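Local coordinates for protein malate dehydrogenase (PDB 4BGV) that probably catalyses the reversible, NAD-dependent oxidation of malate to oxaloacetate, a step of the tricarboxylic acid cycle, at residues K119-T124 against V240-I245; R2-V7 against K74-I79. All blocks are in the same frame, centred on the assembly; numbering follows the deposited sequence.

Contact 1 (K119-T124 against V240-I245); sequences KIVVVT and VMVESI
Val121 sets both of its methyl groups against helix 232-246 and has more surface buried here than any other residue of the two segments. Its CG2 lies 4.0 Å from CD1 of Ile245 and a similar distance from CG2 of Val242, while CG1 meets the terminal methyl of Met241, with 4.0 Å between Val121 CG1 and Met241 CE. With chi1 at 172°, CG1 stands anti to the backbone N and CG2 anti to the carbonyl carbon, which turns CG1 to Met241 and CG2 to Val242 and Ile245.

Strand 119-122 belongs to the parallel, Rossmann-type sheet of the NAD-binding domain, whereas the helix comes from the C-terminal domain, so this packing joins the two domains of the LDH/MDH fold. The short segments run almost antiparallel, at 171°, with their axes 9.5 Å apart at closest approach. Val123 and Thr124, which follow the strand directly, probably contribute to the NAD site, as in related enzymes.

Ile245 works in two directions. Its CD1 touches both Val121 CG2 and Lys119 CB, and its CG2 packs along the aliphatic part of the lysine, 3.6 Å from Lys119 CE. The Lys119 chain bends at chi2 and chi3, which wraps its methylenes past Ile245 CG2 before NZ turns to Asp77. Across the segments the contact is wholly apolar, and Ile146 of the adjoining strand 145-147 touches both Val121 and Met241.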
ATOM      1  N   LYS A 119      -2.715   0.525 -26.265  1.00  9.37           N
ATOM      2  CA  LYS A 119      -3.232   1.856 -25.934  1.00 10.71           C
ATOM      3  C   LYS A 119      -2.028   2.763 -25.669  1.00 11.38           C
ATOM      4  O   LYS A 119      -1.021   2.319 -25.120  1.00 11.89           O
ATOM      5  CB  LYS A 119      -4.152   1.816 -24.711  1.00  9.95           C
ATOM      6  CG  LYS A 119      -5.622   1.438 -24.988  1.00 12.35           C
ATOM      7  CD  LYS A 119      -5.807  -0.049 -25.264  1.00 15.27           C
ATOM      8  CE  LYS A 119      -5.483  -0.916 -24.039  1.00 17.25           C
ATOM      9  NZ  LYS A 119      -5.916  -2.350 -24.194  1.00 14.41           N
ATOM     10  N   ILE A 120      -2.117   4.028 -26.063  1.00  8.83           N
ATOM     11  CA  ILE A 120      -0.968   4.917 -25.938  1.00  8.73           C
ATOM     12  C   ILE A 120      -1.261   6.064 -24.989  1.00 10.74           C
ATOM     13  O   ILE A 120      -2.317   6.687 -25.078  1.00 10.56           O
ATOM     14  CB  ILE A 120      -0.566   5.517 -27.316  1.00 12.71           C
ATOM     15  CG1 ILE A 120      -0.657   4.444 -28.416  1.00 13.66           C
ATOM     16  CG2 ILE A 120       0.833   6.167 -27.235  1.00  9.39           C
ATOM     17  CD1 ILE A 120       0.284   3.234 -28.197  1.00 12.98           C
ATOM     18  N   VAL A 121      -0.326   6.332 -24.078  1.00  8.29           N
ATOM     19  CA  VAL A 121      -0.376   7.523 -23.222  1.00  9.16           C
ATOM     20  C   VAL A 121       0.785   8.425 -23.617  1.00  8.78           C
ATOM     21  O   VAL A 121       1.956   8.090 -23.396  1.00  9.62           O
ATOM     22  CB  VAL A 121      -0.284   7.165 -21.718  1.00  9.60           C
ATOM     23  CG1 VAL A 121      -0.135   8.433 -20.871  1.00 10.76           C
ATOM     24  CG2 VAL A 121      -1.539   6.372 -21.282  1.00  7.76           C
ATOM     25  N   VAL A 122       0.456   9.567 -24.218  1.00  9.45           N
ATOM     26  CA  VAL A 122       1.472  10.470 -24.752  1.00 10.08           C
ATOM     27  C   VAL A 122       1.769  11.576 -23.749  1.00 11.45           C
ATOM     28  O   VAL A 122       0.853  12.234 -23.270  1.00 11.19           O
ATOM     29  CB  VAL A 122       1.015  11.085 -26.101  1.00 12.68           C
ATOM     30  CG1 VAL A 122       2.113  11.961 -26.699  1.00 13.19           C
ATOM     31  CG2 VAL A 122       0.642   9.977 -27.073  1.00 13.14           C
ATOM     32  N   VAL A 123       3.053  11.770 -23.442  1.00 11.23           N
ATOM     33  CA  VAL A 123       3.488  12.696 -22.396  1.00 10.88           C
ATOM     34  C   VAL A 123       4.212  13.919 -22.957  1.00 12.23           C
ATOM     35  O   VAL A 123       4.102  15.017 -22.419  1.00 13.99           O
ATOM     36  CB  VAL A 123       4.444  11.986 -21.423  1.00 10.06           C
ATOM     37  CG1 VAL A 123       5.091  12.980 -20.424  1.00 13.45           C
ATOM     38  CG2 VAL A 123       3.717  10.838 -20.702  1.00  9.33           C
ATOM     39  N   THR A 124       4.971  13.709 -24.021  1.00 15.27           N
ATOM     40  CA  THR A 124       5.719  14.782 -24.681  1.00 15.58           C
ATOM     41  C   THR A 124       4.869  16.055 -24.880  1.00 16.05           C
ATOM     42  O   THR A 124       3.784  16.002 -25.458  1.00 17.89           O
ATOM     43  CB  THR A 124       6.257  14.274 -26.040  1.00 19.90           C
ATOM     44  OG1 THR A 124       6.915  13.006 -25.859  1.00 20.59           O
ATOM     45  CG2 THR A 124       7.243  15.269 -26.649  1.00 19.33           C
ATOM     46  N   VAL A 240      -1.260   7.182 -12.866  1.00  7.29           N
ATOM     47  CA  VAL A 240      -2.686   6.987 -12.560  1.00  7.22           C
ATOM     48  C   VAL A 240      -3.504   6.807 -13.844  1.00  7.48           C
ATOM     49  O   VAL A 240      -4.496   6.086 -13.854  1.00  9.66           O
ATOM     50  CB  VAL A 240      -3.287   8.090 -11.641  1.00 13.56           C
ATOM     51  CG1 VAL A 240      -2.605   8.071 -10.269  1.00 10.74           C
ATOM     52  CG2 VAL A 240      -3.208   9.460 -12.290  1.00 14.32           C
ATOM     53  N   MET A 241      -3.083   7.456 -14.926  1.00  8.73           N
ATOM     54  CA  MET A 241      -3.724   7.252 -16.233  1.00  6.94           C
ATOM     55  C   MET A 241      -3.444   5.844 -16.764  1.00  9.53           C
ATOM     56  O   MET A 241      -4.359   5.149 -17.205  1.00  8.64           O
ATOM     57  CB  MET A 241      -3.225   8.268 -17.257  1.00  6.38           C
ATOM     58  CG  MET A 241      -3.694   9.694 -16.992  1.00  7.16           C
ATOM     59  SD  MET A 241      -2.742  10.933 -17.912  1.00 11.06           S
ATOM     60  CE  MET A 241      -3.203  10.585 -19.616  1.00 15.19           C
ATOM     61  N   VAL A 242      -2.178   5.430 -16.715  1.00  7.02           N
ATOM     62  CA  VAL A 242      -1.799   4.115 -17.232  1.00  5.98           C
ATOM     63  C   VAL A 242      -2.517   2.978 -16.479  1.00  8.34           C
ATOM     64  O   VAL A 242      -3.052   2.035 -17.090  1.00  7.87           O
ATOM     65  CB  VAL A 242      -0.275   3.900 -17.126  1.00  9.54           C
ATOM     66  CG1 VAL A 242       0.103   2.463 -17.536  1.00  5.55           C
ATOM     67  CG2 VAL A 242       0.477   4.949 -17.972  1.00 11.85           C
ATOM     68  N   GLU A 243      -2.545   3.066 -15.153  1.00  6.78           N
ATOM     69  CA  GLU A 243      -3.149   1.983 -14.373  1.00  8.28           C
ATOM     70  C   GLU A 243      -4.672   1.939 -14.581  1.00  8.34           C
ATOM     71  O   GLU A 243      -5.290   0.872 -14.463  1.00  8.69           O
ATOM     72  CB  GLU A 243      -2.780   2.101 -12.881  1.00  6.96           C
ATOM     73  CG  GLU A 243      -3.538   3.184 -12.153  1.00  8.55           C
ATOM     74  CD  GLU A 243      -3.067   3.383 -10.722  1.00 12.29           C
ATOM     75  OE1 GLU A 243      -2.036   2.791 -10.330  1.00 15.36           O
ATOM     76  OE2 GLU A 243      -3.739   4.132  -9.993  1.00 10.69           O
ATOM     77  N   SER A 244      -5.289   3.076 -14.901  1.00  5.77           N
ATOM     78  CA  SER A 244      -6.728   3.061 -15.168  1.00  6.18           C
ATOM     79  C   SER A 244      -7.024   2.257 -16.434  1.00  7.79           C
ATOM     80  O   SER A 244      -8.068   1.608 -16.540  1.00  7.95           O
ATOM     81  CB  SER A 244      -7.317   4.479 -15.289  1.00  8.69           C
ATOM     82  OG  SER A 244      -8.748   4.440 -15.272  1.00  9.64           O
ATOM     83  N   ILE A 245      -6.123   2.313 -17.407  1.00  8.90           N
ATOM     84  CA  ILE A 245      -6.280   1.463 -18.601  1.00  7.89           C
ATOM     85  C   ILE A 245      -6.014  -0.010 -18.281  1.00  8.14           C
ATOM     86  O   ILE A 245      -6.868  -0.891 -18.521  1.00  8.38           O
ATOM     87  CB  ILE A 245      -5.322   1.890 -19.737  1.00  7.19           C
ATOM     88  CG1 ILE A 245      -5.579   3.343 -20.125  1.00  6.32           C
ATOM     89  CG2 ILE A 245      -5.507   0.981 -20.972  1.00  8.02           C
ATOM     90  CD1 ILE A 245      -4.607   3.886 -21.156  1.00  7.40           C
TER

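Contact 2 (R2-V7 against K74-I79); sequences RSKISV and KGSDVI
Lys4 stretches its side chain alongside Lys74, Gly75 and Ser76, just ahead of strand 78-81, which pairs in parallel with strand 4-8 in the Rossmann-type sheet. CG lies anti to the backbone N (chi1 172°) and the chain beyond it is fully extended, carrying the methylenes past Ser76 OG and bringing NZ 2.8 Å from Lys74 O. That ammonium approaches with a tilt of 20° from the carbonyl plane and is also hydrogen-bonded to Glu72 O. At the other end of the residue, a water links Lys4 N to Gly75 O.

Backbone bonds join the strands: Asp77 N donates to Lys4 O, and Ser6 N to Val78 O at 3.0 Å. The Ile5-Val78 pair points its side chains to one face and the Ser6-Ile79 pair to the opposite one. On the first, Ile5 CG2 is 4.4 Å from Val78 CB; this face is covered by Leu21 of helix 12-23 and by Val246 of helix 232-246. On the other, CB of Ser6 rests near Ile79 CG1, and its hydroxyl turns to Ser76. There the Ser6 OG to Ser76 OG hydrogen bond spans 2.6 Å, and Ser76 OG is further hydrogen-bonded to Met73 O.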
ATOM      1  N   ARG A   2       0.594 -11.227 -16.394  1.00 21.90           N
ATOM      2  CA  ARG A   2       0.647  -9.812 -16.036  1.00 16.68           C
ATOM      3  C   ARG A   2       0.514  -8.966 -17.300  1.00 12.33           C
ATOM      4  O   ARG A   2       0.870  -9.403 -18.393  1.00 17.10           O
ATOM      5  CB  ARG A   2       1.980  -9.459 -15.363  1.00 19.26           C
ATOM      6  CG  ARG A   2       2.240 -10.066 -13.971  1.00 19.49           C
ATOM      7  CD  ARG A   2       3.727  -9.918 -13.610  1.00 20.65           C
ATOM      8  NE  ARG A   2       4.243 -11.128 -12.970  1.00 29.11           N
ATOM      9  CZ  ARG A   2       5.492 -11.545 -13.073  1.00 27.31           C
ATOM     10  NH1 ARG A   2       6.370 -10.857 -13.800  1.00 14.23           N
ATOM     11  NH2 ARG A   2       5.865 -12.653 -12.452  1.00 39.95           N
ATOM     12  N   SER A   3       0.002  -7.758 -17.147  1.00 11.28           N
ATOM     13  CA  SER A   3       0.006  -6.806 -18.245  1.00 11.37           C
ATOM     14  C   SER A   3       1.414  -6.287 -18.443  1.00 12.27           C
ATOM     15  O   SER A   3       2.252  -6.366 -17.540  1.00 12.49           O
ATOM     16  CB  SER A   3      -0.938  -5.637 -17.974  1.00 17.37           C
ATOM     17  OG  SER A   3      -2.292  -6.055 -18.068  1.00 28.47           O
ATOM     18  N   LYS A   4       1.651  -5.751 -19.630  1.00 11.20           N
ATOM     19  CA  LYS A   4       2.958  -5.263 -20.017  1.00  9.67           C
ATOM     20  C   LYS A   4       2.834  -3.799 -20.411  1.00 10.92           C
ATOM     21  O   LYS A   4       1.941  -3.420 -21.179  1.00 12.21           O
ATOM     22  CB  LYS A   4       3.479  -6.089 -21.189  1.00 13.65           C
ATOM     23  CG  LYS A   4       4.763  -5.562 -21.815  1.00 16.13           C
ATOM     24  CD  LYS A   4       5.238  -6.557 -22.869  1.00 18.06           C
ATOM     25  CE  LYS A   4       6.585  -6.177 -23.463  1.00 17.22           C
ATOM     26  NZ  LYS A   4       6.972  -7.178 -24.525  1.00 14.12           N
ATOM     27  N   ILE A   5       3.708  -2.973 -19.864  1.00  8.38           N
ATOM     28  CA  ILE A   5       3.733  -1.559 -20.204  1.00 12.11           C
ATOM     29  C   ILE A   5       5.113  -1.247 -20.764  1.00 12.62           C
ATOM     30  O   ILE A   5       6.127  -1.610 -20.156  1.00 10.15           O
ATOM     31  CB  ILE A   5       3.461  -0.676 -18.966  1.00  9.24           C
ATOM     32  CG1 ILE A   5       2.113  -1.037 -18.326  1.00 10.79           C
ATOM     33  CG2 ILE A   5       3.511   0.815 -19.316  1.00  8.93           C
ATOM     34  CD1 ILE A   5       2.249  -1.920 -17.070  1.00 13.07           C
ATOM     35  N   SER A   6       5.149  -0.599 -21.923  1.00  7.43           N
ATOM     36  CA  SER A   6       6.397  -0.115 -22.479  1.00  7.29           C
ATOM     37  C   SER A   6       6.472   1.379 -22.221  1.00 10.31           C
ATOM     38  O   SER A   6       5.482   2.083 -22.403  1.00  9.45           O
ATOM     39  CB  SER A   6       6.474  -0.383 -23.987  1.00  9.56           C
ATOM     40  OG  SER A   6       6.634  -1.771 -24.249  1.00 11.53           O
ATOM     41  N   VAL A   7       7.645   1.843 -21.797  1.00  9.84           N
ATOM     42  CA  VAL A   7       7.917   3.266 -21.609  1.00  8.88           C
ATOM     43  C   VAL A   7       9.023   3.707 -22.566  1.00  9.37           C
ATOM     44  O   VAL A   7      10.168   3.249 -22.472  1.00 12.06           O
ATOM     45  CB  VAL A   7       8.329   3.551 -20.147  1.00 11.63           C
ATOM     46  CG1 VAL A   7       8.688   5.008 -19.943  1.00 11.65           C
ATOM     47  CG2 VAL A   7       7.207   3.121 -19.185  1.00 10.61           C
ATOM     48  N   LYS A  74       6.281  -5.678 -28.326  1.00 13.02           N
ATOM     49  CA  LYS A  74       5.201  -6.591 -28.699  0.50 13.95           C
ATOM     50  C   LYS A  74       4.373  -7.034 -27.496  1.00 13.20           C
ATOM     51  O   LYS A  74       4.914  -7.445 -26.464  1.00 14.57           O
ATOM     52  CB  LYS A  74       5.750  -7.811 -29.444  0.50 16.86           C
ATOM     53  CG  LYS A  74       6.786  -8.606 -28.665  0.50 18.64           C
ATOM     54  CD  LYS A  74       7.309  -9.783 -29.480  0.50 23.33           C
ATOM     55  CE  LYS A  74       8.402 -10.528 -28.739  0.50 24.17           C
ATOM     56  NZ  LYS A  74       8.842 -11.728 -29.499  0.50 24.48           N
ATOM     57  N   GLY A  75       3.053  -6.931 -27.631  1.00 15.70           N
ATOM     58  CA  GLY A  75       2.140  -7.363 -26.591  1.00 19.57           C
ATOM     59  C   GLY A  75       1.965  -6.387 -25.440  1.00 17.43           C
ATOM     60  O   GLY A  75       1.406  -6.747 -24.408  1.00 12.87           O
ATOM     61  N   SER A  76       2.440  -5.153 -25.605  1.00 12.89           N
ATOM     62  CA  SER A  76       2.256  -4.141 -24.571  1.00 12.00           C
ATOM     63  C   SER A  76       0.789  -3.726 -24.512  1.00 11.24           C
ATOM     64  O   SER A  76       0.180  -3.440 -25.538  1.00 15.52           O
ATOM     65  CB  SER A  76       3.117  -2.899 -24.864  1.00 14.08           C
ATOM     66  OG  SER A  76       4.512  -3.176 -24.731  1.00 12.47           O
ATOM     67  N   ASP A  77       0.212  -3.698 -23.318  1.00  8.69           N
ATOM     68  CA  ASP A  77      -1.153  -3.212 -23.178  0.50  7.80           C
ATOM     69  C   ASP A  77      -1.168  -1.694 -23.323  1.00  8.79           C
ATOM     70  O   ASP A  77      -2.083  -1.133 -23.925  1.00  9.60           O
ATOM     71  CB  ASP A  77      -1.739  -3.618 -21.827  0.50 11.32           C
ATOM     72  CG  ASP A  77      -3.221  -3.311 -21.722  0.50 12.23           C
ATOM     73  OD1 ASP A  77      -3.965  -3.606 -22.683  0.50 10.04           O
ATOM     74  OD2 ASP A  77      -3.643  -2.775 -20.677  0.50 13.23           O
ATOM     75  N   VAL A  78      -0.148  -1.042 -22.761  1.00  9.32           N
ATOM     76  CA  VAL A  78      -0.000   0.406 -22.820  1.00  7.78           C
ATOM     77  C   VAL A  78       1.432   0.751 -23.181  1.00  8.22           C
ATOM     78  O   VAL A  78       2.368   0.104 -22.716  1.00  7.12           O
ATOM     79  CB  VAL A  78      -0.368   1.077 -21.472  1.00  6.72           C
ATOM     80  CG1 VAL A  78      -0.055   2.578 -21.496  1.00  7.60           C
ATOM     81  CG2 VAL A  78      -1.846   0.830 -21.159  1.00  7.11           C
ATOM     82  N   ILE A  79       1.589   1.747 -24.050  1.00  6.66           N
ATOM     83  CA  ILE A  79       2.889   2.344 -24.324  1.00 10.12           C
ATOM     84  C   ILE A  79       2.847   3.809 -23.889  1.00 10.23           C
ATOM     85  O   ILE A  79       1.938   4.550 -24.266  1.00  7.87           O
ATOM     86  CB  ILE A  79       3.208   2.289 -25.825  1.00  9.64           C
ATOM     87  CG1 ILE A  79       3.238   0.830 -26.286  1.00 10.58           C
ATOM     88  CG2 ILE A  79       4.541   3.006 -26.145  1.00  9.23           C
ATOM     89  CD1 ILE A  79       3.413   0.663 -27.795  1.00  9.95           C
TER
HETATM   90  O   HOH W   1       0.107  -6.944 -22.136  1.00 25.54           O

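How the contacts relate
Both contacts use the same parallel sheet, in which strands 119-122 and 78-81 are neighbours, but at different depths. Contact 1 is fully buried near the centre of the chain and joins the sheet to a helix of the C-terminal domain by apolar packing alone. Contact 2, whose centre lies about 17 Å from that of the chain, is partly buried, lies within the NAD-binding domain and relies on backbone, hydroxyl and ammonium hydrogen bonds together with a water bridge. They meet directly: Lys119 NZ forms a salt bridge with Asp77 OD1 at 2.8 Å, Lys119 O probably accepts a hydrogen bond from Ile79 N, and Ile245 CG2 packs on Val78 CG2, continuing the apolar layer beneath the helix.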